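Local coordinates for putative aliphatic sulfonates-binding protein (Escherichia coli, PDB 2X26), which probably captures aliphatic sulfonates in the periplasm as the solute-binding component of an ABC-type import system, at residues 105-110 and 133-138; 109-114 and 139-144; 77-82 and 251-256. All coordinates share one frame; numbering follows the deposited sequence.

Interaction 1: 105-110 and 133-138; sequences GHKVAF and DIQPTY
Phe110 CG is held between its own backbone N and carbonyl carbon (chi1 58°), whereas Tyr138 CG lies beside its backbone N and anti to its carbonyl carbon (chi1 -60°); these two turns lay the rings alongside one another, pointing the same way. Phe110 CZ comes to 3.5 Å from Tyr138 CE1, the ring planes inclined at 71° in an oblique meeting. Near the plane of the Phe110 ring, at its edge, Pro136 CB touches Phe110 CZ at 3.9 Å. Toward the start of the strands, the side chains of Val108 and of Ile134, just ahead of strand 135-138, meet at an angle, Val108 CG2 lying 3.8 Å from Ile134 CD1. Leu120 of helix 115-126 packs against Val108, Phe110 and Ile134, as expected where a beta-alpha-beta crossover folds its helix over the two parallel strands it connects.

Between strands 107-110 and 135-138 the backbone bonds alternate: Gln135 N to His106 O, Val108 N to Gln135 O, Thr137 N to Val108 O and Phe110 N to Thr137 O. Just before the strands, Gly105 N donates to Asp133 O at 2.8 Å. Gln135 O takes two bonds from opposite faces of its carbonyl plane, one from Val108 N at 3.3 Å and one from the hydroxyl Thr137 OG1 at 2.9 Å. On the face of Lys107, Ala109 and Thr137, the Lys107 and Gln135 side chains run side by side, yet Lys107 NZ stays 3.7 Å from Gln135 OE1.

Pro136, which has no N-H, falls between Gln135 and Thr137, whose N-H groups bond to strand 107-110. Apolar Val108, Phe110 and Ile134 thus pack under Leu120, with Tyr138 the exposed end of the ring cluster, while exposed Lys107 and Gln135 lie on the opposite face; the peptide bonds supply the directional hold.

Interaction 2: 109-114 and 139-144; sequences AFQKGS and LTPADA
Gln111, whose side chain reaches Thr140 and Pro141, has its carbonyl O gripped twice by Ser114: OG donates to Gln111 O at 2.7 Å and the backbone N of Ser114 does so at 3.2 Å, both from the same face of the carbonyl plane. The second bond closes a type II beta turn, with Gly113 supplying the positive phi its third position favours. Ser114 is also the N-cap of helix 115-126, its OG receiving weak bonds from the N-H groups of Ser116 and His117.

Across the contact, the pairing is continued just past strand 135-138 by one bond, from Leu139 N to Phe110 O at 2.9 Å. It is nearly straight at the hydrogen (167°), although the donor stands well above the carbonyl plane. Beyond it the chains diverge, and Gln111 N and Leu139 O make no hydrogen bond.

With CG anti to its backbone N (chi1 -173°) and the chain extended beyond, the Gln111 side chain carries OE1 obliquely across Thr140, to 3.5 Å from Thr140 CG2 and 3.7 Å from Pro141 CD. Behind the strand end, Ala109 CB meets Ala144 CB at 3.9 Å and Leu139 CD1 at 4.2 Å. Ala144 N in turn bonds Thr140 O in the first turn of helix 141-149, while Pro141 rests on Ile158 and Trp159 of strand 155-159.

The two strand ends therefore part into helix starts of different character: the Ser114 hydroxyl ties turn and helix together, Thr140 makes no side-chain capping bond, and small methyl groups allow helix 141-149 to approach Ala109 closely.

Interaction 3: 77-82 and 251-256; sequences VGVEPP and KPVNAE
Val79 and Lys251 form a single antiparallel, hydrogen-bonded bridge: Val79 N donates to Lys251 O at 2.9 Å and Lys251 N returns a bond to Val79 O at 3.1 Å, each donor lying in the plane of the carbonyl it meets. Beside this pair, Gly78 CA makes a CA-H...O contact of 3.3 Å with Lys251 O, so that carbonyl is approached by a strong donor and a weak one.

Val79 has CG1 between its backbone N and carbonyl carbon (chi1 60°), a turn that places this methyl 3.6 Å from Lys251 O and also near Pro252 O. From the incoming loop, Val253 CG2 settles over the strand backbone, 4.0 Å from Gly78 C and 4.2 Å from Val79 CB. The chain of Lys251, fully extended, leads away from the strand. A water accepts from Val253 N at 3.0 Å and has only a weak bond to Val77 O.

Glu80 takes no part in the bridge to Lys251; its carboxylate bonds Tyr188 OH and Ser186 OG, and one oxygen also meets a glycerol probably acquired during crystallisation. Val77 and Gly78 together face Tyr188 in a classic beta bulge. Strand 74-80 is the outermost in its sheet, with strand 186-191 antiparallel along one edge; of residues 251-256, Lys251 alone pairs along its other edge, and no regular strand is added. Soon afterwards Asn254 takes the N-cap position, its OD1 receiving the N-H of Val257, and the chain continues as helix 255-270.

How the interactions relate
Interactions 1 and 2 share Ala109 and Phe110 and hold successive elements: interaction 1 joins the two strands of the beta-alpha-beta unit, and interaction 2 their diverging ends and helix 141-149. They touch where Tyr138 CD1 lies 3.5 Å from Lys112 CB. Both are partly buried, but repeated backbone bonds and rings dominate 105-110 with 133-138, whereas one backbone bond and small methyl groups serve 109-114 with 139-144. Interaction 3 belongs to the other sheet, its centre about 32 Å from that of interaction 1 and 27 Å from that of interaction 2. More buried, it reduces strand pairing to one antiparallel bridge made by a loop far along the sequence, and both other contacts nest within the chain it closes.

Interaction 1: 105-110 and 133-138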
# COMPACT_ATOMS: atom_id res chain seq x y z
N GLY A 105 -28.95 2.13 -10.30
CA GLY A 105 -29.55 3.34 -10.86
C GLY A 105 -29.04 4.65 -10.26
O GLY A 105 -29.39 5.74 -10.74
N HIS A 106 -28.21 4.57 -9.22
CA HIS A 106 -27.72 5.77 -8.51
C HIS A 106 -26.32 6.21 -8.91
O HIS A 106 -25.59 5.46 -9.57
CB HIS A 106 -27.82 5.59 -6.99
CG HIS A 106 -29.22 5.61 -6.48
ND1 HIS A 106 -29.84 4.50 -5.94
CD2 HIS A 106 -30.15 6.60 -6.46
CE1 HIS A 106 -31.08 4.81 -5.60
NE2 HIS A 106 -31.29 6.08 -5.91
N LYS A 107 -25.95 7.44 -8.51
CA LYS A 107 -24.64 7.99 -8.81
C LYS A 107 -23.65 7.66 -7.69
O LYS A 107 -23.92 7.93 -6.51
CB LYS A 107 -24.70 9.52 -9.00
CG LYS A 107 -25.69 9.99 -10.04
CD LYS A 107 -25.85 11.52 -9.86
CE LYS A 107 -27.22 12.03 -10.17
NZ LYS A 107 -27.34 12.37 -11.61
N VAL A 108 -22.53 7.05 -8.05
CA VAL A 108 -21.54 6.71 -7.06
C VAL A 108 -20.21 7.38 -7.43
O VAL A 108 -19.66 7.09 -8.51
CB VAL A 108 -21.37 5.19 -7.00
CG1 VAL A 108 -20.32 4.81 -5.92
CG2 VAL A 108 -22.73 4.46 -6.72
N ALA A 109 -19.64 8.18 -6.52
CA ALA A 109 -18.36 8.82 -6.78
C ALA A 109 -17.22 7.95 -6.29
O ALA A 109 -17.34 7.33 -5.23
CB ALA A 109 -18.31 10.14 -6.07
N PHE A 110 -16.12 7.93 -7.04
CA PHE A 110 -14.84 7.26 -6.65
C PHE A 110 -13.77 7.62 -7.67
O PHE A 110 -14.10 8.03 -8.78
CB PHE A 110 -15.00 5.73 -6.62
CG PHE A 110 -15.44 5.14 -7.96
CD1 PHE A 110 -14.52 4.56 -8.84
CD2 PHE A 110 -16.79 5.21 -8.34
CE1 PHE A 110 -14.96 4.03 -10.08
CE2 PHE A 110 -17.21 4.72 -9.59
CZ PHE A 110 -16.29 4.12 -10.43
N ASP A 133 -24.95 -0.71 -14.46
CA ASP A 133 -26.19 -0.75 -13.65
C ASP A 133 -26.26 0.45 -12.70
O ASP A 133 -27.28 0.67 -12.06
CB ASP A 133 -26.31 -2.07 -12.89
CG ASP A 133 -26.54 -3.28 -13.81
OD1 ASP A 133 -27.50 -3.27 -14.64
OD2 ASP A 133 -25.77 -4.27 -13.69
N ILE A 134 -25.17 1.22 -12.59
CA ILE A 134 -25.16 2.50 -11.86
C ILE A 134 -24.63 3.62 -12.77
O ILE A 134 -24.39 3.41 -13.96
CB ILE A 134 -24.27 2.46 -10.58
CG1 ILE A 134 -22.81 2.25 -10.96
CG2 ILE A 134 -24.70 1.28 -9.66
CD1 ILE A 134 -21.80 2.53 -9.84
N GLN A 135 -24.46 4.81 -12.20
CA GLN A 135 -23.81 5.91 -12.90
C GLN A 135 -22.43 6.21 -12.28
O GLN A 135 -22.34 6.98 -11.30
CB GLN A 135 -24.72 7.15 -12.84
CG GLN A 135 -25.94 7.07 -13.76
CD GLN A 135 -26.37 8.43 -14.33
OE1 GLN A 135 -26.97 9.25 -13.64
NE2 GLN A 135 -26.05 8.66 -15.60
N PRO A 136 -21.35 5.57 -12.81
CA PRO A 136 -20.04 5.75 -12.17
C PRO A 136 -19.60 7.14 -12.38
O PRO A 136 -19.72 7.67 -13.51
CB PRO A 136 -19.13 4.79 -12.95
CG PRO A 136 -20.07 3.74 -13.49
CD PRO A 136 -21.26 4.59 -13.91
N THR A 137 -19.11 7.76 -11.31
CA THR A 137 -18.84 9.18 -11.32
C THR A 137 -17.37 9.36 -10.92
O THR A 137 -17.04 9.30 -9.73
CB THR A 137 -19.76 9.87 -10.33
OG1 THR A 137 -21.14 9.59 -10.67
CG2 THR A 137 -19.55 11.33 -10.39
N TYR A 138 -16.52 9.53 -11.93
CA TYR A 138 -15.07 9.38 -11.72
C TYR A 138 -14.49 10.68 -11.18
O TYR A 138 -14.45 11.67 -11.90
CB TYR A 138 -14.39 8.98 -13.02
CG TYR A 138 -14.88 7.64 -13.60
CD1 TYR A 138 -14.54 6.45 -12.98
CD2 TYR A 138 -15.66 7.59 -14.79
CE1 TYR A 138 -14.95 5.22 -13.49
CE2 TYR A 138 -16.09 6.34 -15.30
CZ TYR A 138 -15.71 5.17 -14.63
OH TYR A 138 -16.08 3.89 -15.05
O HOH W 1 -28.28 8.22 -11.83

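Interaction 2: 109-114 and 139-144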
# COMPACT_ATOMS: atom_id res chain seq x y z
N ALA A 109 -19.64 8.18 -6.52
CA ALA A 109 -18.36 8.82 -6.78
C ALA A 109 -17.22 7.95 -6.29
O ALA A 109 -17.34 7.33 -5.23
CB ALA A 109 -18.31 10.14 -6.07
N PHE A 110 -16.12 7.93 -7.04
CA PHE A 110 -14.84 7.26 -6.65
C PHE A 110 -13.77 7.62 -7.67
O PHE A 110 -14.10 8.03 -8.78
CB PHE A 110 -15.00 5.73 -6.62
CG PHE A 110 -15.44 5.14 -7.96
CD1 PHE A 110 -14.52 4.56 -8.84
CD2 PHE A 110 -16.79 5.21 -8.34
CE1 PHE A 110 -14.96 4.03 -10.08
CE2 PHE A 110 -17.21 4.72 -9.59
CZ PHE A 110 -16.29 4.12 -10.43
N GLN A 111 -12.50 7.35 -7.35
CA GLN A 111 -11.40 7.63 -8.27
C GLN A 111 -11.18 6.48 -9.26
O GLN A 111 -11.04 5.32 -8.86
CB GLN A 111 -10.09 7.94 -7.51
CG GLN A 111 -8.99 8.41 -8.47
CD GLN A 111 -7.71 8.82 -7.73
OE1 GLN A 111 -7.53 9.97 -7.37
NE2 GLN A 111 -6.81 7.90 -7.57
N LYS A 112 -11.18 6.79 -10.56
CA LYS A 112 -11.00 5.74 -11.56
C LYS A 112 -9.66 5.04 -11.33
O LYS A 112 -8.62 5.71 -11.12
CB LYS A 112 -11.07 6.28 -13.01
CG LYS A 112 -11.02 5.13 -14.05
CD LYS A 112 -11.18 5.64 -15.52
CE LYS A 112 -10.57 4.60 -16.48
NZ LYS A 112 -10.83 4.91 -17.92
N GLY A 113 -9.67 3.71 -11.39
CA GLY A 113 -8.43 2.96 -11.34
C GLY A 113 -7.89 2.75 -9.95
O GLY A 113 -6.86 2.10 -9.79
N SER A 114 -8.59 3.29 -8.94
CA SER A 114 -8.10 3.26 -7.54
C SER A 114 -8.55 1.98 -6.77
O SER A 114 -9.33 1.16 -7.28
CB SER A 114 -8.62 4.49 -6.80
OG SER A 114 -10.00 4.33 -6.56
N LEU A 139 -14.08 10.69 -9.91
CA LEU A 139 -13.62 11.93 -9.26
C LEU A 139 -12.52 11.65 -8.26
O LEU A 139 -12.59 10.68 -7.55
CB LEU A 139 -14.78 12.54 -8.47
CG LEU A 139 -16.01 12.98 -9.31
CD1 LEU A 139 -17.14 13.43 -8.40
CD2 LEU A 139 -15.52 14.11 -10.19
N THR A 140 -11.56 12.57 -8.13
CA THR A 140 -10.53 12.40 -7.10
C THR A 140 -11.13 12.76 -5.73
O THR A 140 -12.24 13.29 -5.68
CB THR A 140 -9.31 13.23 -7.43
OG1 THR A 140 -9.69 14.61 -7.44
CG2 THR A 140 -8.78 12.83 -8.85
N PRO A 141 -10.48 12.40 -4.62
CA PRO A 141 -11.17 12.48 -3.34
C PRO A 141 -11.68 13.89 -3.00
O PRO A 141 -12.82 13.99 -2.55
CB PRO A 141 -10.11 12.02 -2.33
CG PRO A 141 -9.26 11.09 -3.11
CD PRO A 141 -9.17 11.71 -4.49
N ALA A 142 -10.90 14.95 -3.25
CA ALA A 142 -11.38 16.30 -2.92
C ALA A 142 -12.63 16.66 -3.70
O ALA A 142 -13.58 17.21 -3.12
CB ALA A 142 -10.31 17.37 -3.16
N ASP A 143 -12.65 16.34 -5.00
CA ASP A 143 -13.82 16.61 -5.84
C ASP A 143 -15.02 15.75 -5.46
O ASP A 143 -16.19 16.21 -5.55
CB ASP A 143 -13.48 16.43 -7.33
CG ASP A 143 -12.50 17.48 -7.86
OD1 ASP A 143 -12.44 18.61 -7.32
OD2 ASP A 143 -11.77 17.15 -8.84
N ALA A 144 -14.76 14.48 -5.09
CA ALA A 144 -15.80 13.59 -4.68
C ALA A 144 -16.43 13.99 -3.34
O ALA A 144 -17.65 13.88 -3.18
CB ALA A 144 -15.27 12.14 -4.63

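Interaction 3: 77-82 and 251-256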
# COMPACT_ATOMS: atom_id res chain seq x y z
N VAL A 77 8.36 -7.73 -2.78
CA VAL A 77 9.27 -8.24 -1.77
C VAL A 77 8.57 -8.57 -0.44
O VAL A 77 9.10 -9.34 0.35
CB VAL A 77 10.52 -7.33 -1.51
CG1 VAL A 77 11.56 -7.39 -2.70
CG2 VAL A 77 10.12 -5.89 -1.10
N GLY A 78 7.40 -7.98 -0.18
CA GLY A 78 6.72 -8.18 1.11
C GLY A 78 5.27 -7.78 0.98
O GLY A 78 4.92 -6.93 0.17
N VAL A 79 4.44 -8.33 1.86
CA VAL A 79 2.99 -7.97 1.87
C VAL A 79 2.51 -7.78 3.32
O VAL A 79 2.99 -8.43 4.27
CB VAL A 79 2.12 -9.06 1.14
CG1 VAL A 79 2.25 -10.46 1.83
CG2 VAL A 79 0.64 -8.61 1.01
N GLU A 80 1.61 -6.82 3.49
CA GLU A 80 0.94 -6.55 4.80
C GLU A 80 -0.51 -7.00 4.67
O GLU A 80 -1.06 -7.02 3.56
CB GLU A 80 0.94 -5.04 5.04
CG GLU A 80 2.31 -4.48 5.19
CD GLU A 80 2.45 -2.97 5.14
OE1 GLU A 80 2.06 -2.25 4.16
OE2 GLU A 80 3.12 -2.48 6.04
N PRO A 81 -1.18 -7.26 5.81
CA PRO A 81 -2.57 -7.74 5.72
C PRO A 81 -3.49 -6.68 5.14
O PRO A 81 -3.21 -5.52 5.26
CB PRO A 81 -2.97 -7.98 7.19
CG PRO A 81 -1.61 -8.05 7.97
CD PRO A 81 -0.69 -7.13 7.20
N PRO A 82 -4.58 -7.10 4.53
CA PRO A 82 -5.56 -6.15 4.07
C PRO A 82 -6.24 -5.39 5.23
O PRO A 82 -6.22 -5.86 6.37
CB PRO A 82 -6.63 -7.03 3.40
CG PRO A 82 -6.49 -8.34 3.91
CD PRO A 82 -5.07 -8.49 4.43
N LYS A 251 5.31 -9.94 5.56
CA LYS A 251 5.71 -11.31 5.26
C LYS A 251 6.09 -11.49 3.80
O LYS A 251 5.66 -10.76 2.92
CB LYS A 251 4.51 -12.25 5.57
CG LYS A 251 4.01 -12.20 7.00
CD LYS A 251 2.82 -13.19 7.15
CE LYS A 251 2.24 -13.20 8.56
NZ LYS A 251 1.46 -14.46 8.72
N PRO A 252 6.91 -12.52 3.52
CA PRO A 252 7.05 -12.91 2.12
C PRO A 252 5.68 -13.17 1.54
O PRO A 252 4.77 -13.58 2.27
CB PRO A 252 7.84 -14.23 2.19
CG PRO A 252 8.42 -14.28 3.56
CD PRO A 252 7.52 -13.49 4.45
N VAL A 253 5.53 -12.88 0.25
CA VAL A 253 4.30 -13.08 -0.46
C VAL A 253 4.08 -14.57 -0.71
O VAL A 253 4.84 -15.20 -1.43
CB VAL A 253 4.33 -12.32 -1.80
CG1 VAL A 253 2.94 -12.31 -2.45
CG2 VAL A 253 4.75 -10.84 -1.54
N ASN A 254 3.03 -15.12 -0.12
CA ASN A 254 2.74 -16.56 -0.27
C ASN A 254 1.86 -16.87 -1.49
O ASN A 254 1.42 -15.96 -2.20
CB ASN A 254 2.19 -17.13 1.05
CG ASN A 254 0.76 -16.69 1.37
OD1 ASN A 254 0.00 -16.27 0.49
ND2 ASN A 254 0.37 -16.86 2.64
N ALA A 255 1.62 -18.16 -1.74
CA ALA A 255 0.82 -18.61 -2.90
C ALA A 255 -0.61 -18.08 -2.90
O ALA A 255 -1.15 -17.76 -3.97
CB ALA A 255 0.77 -20.15 -2.90
N GLU A 256 -1.20 -18.02 -1.71
CA GLU A 256 -2.57 -17.52 -1.53
C GLU A 256 -2.68 -16.04 -1.92
O GLU A 256 -3.59 -15.62 -2.66
CB GLU A 256 -3.04 -17.74 -0.08
CG GLU A 256 -4.47 -17.32 0.16
CD GLU A 256 -4.97 -17.56 1.59
OE1 GLU A 256 -4.52 -18.53 2.24
OE2 GLU A 256 -5.83 -16.77 2.04
O HOH W 2 8.00 -12.01 -1.19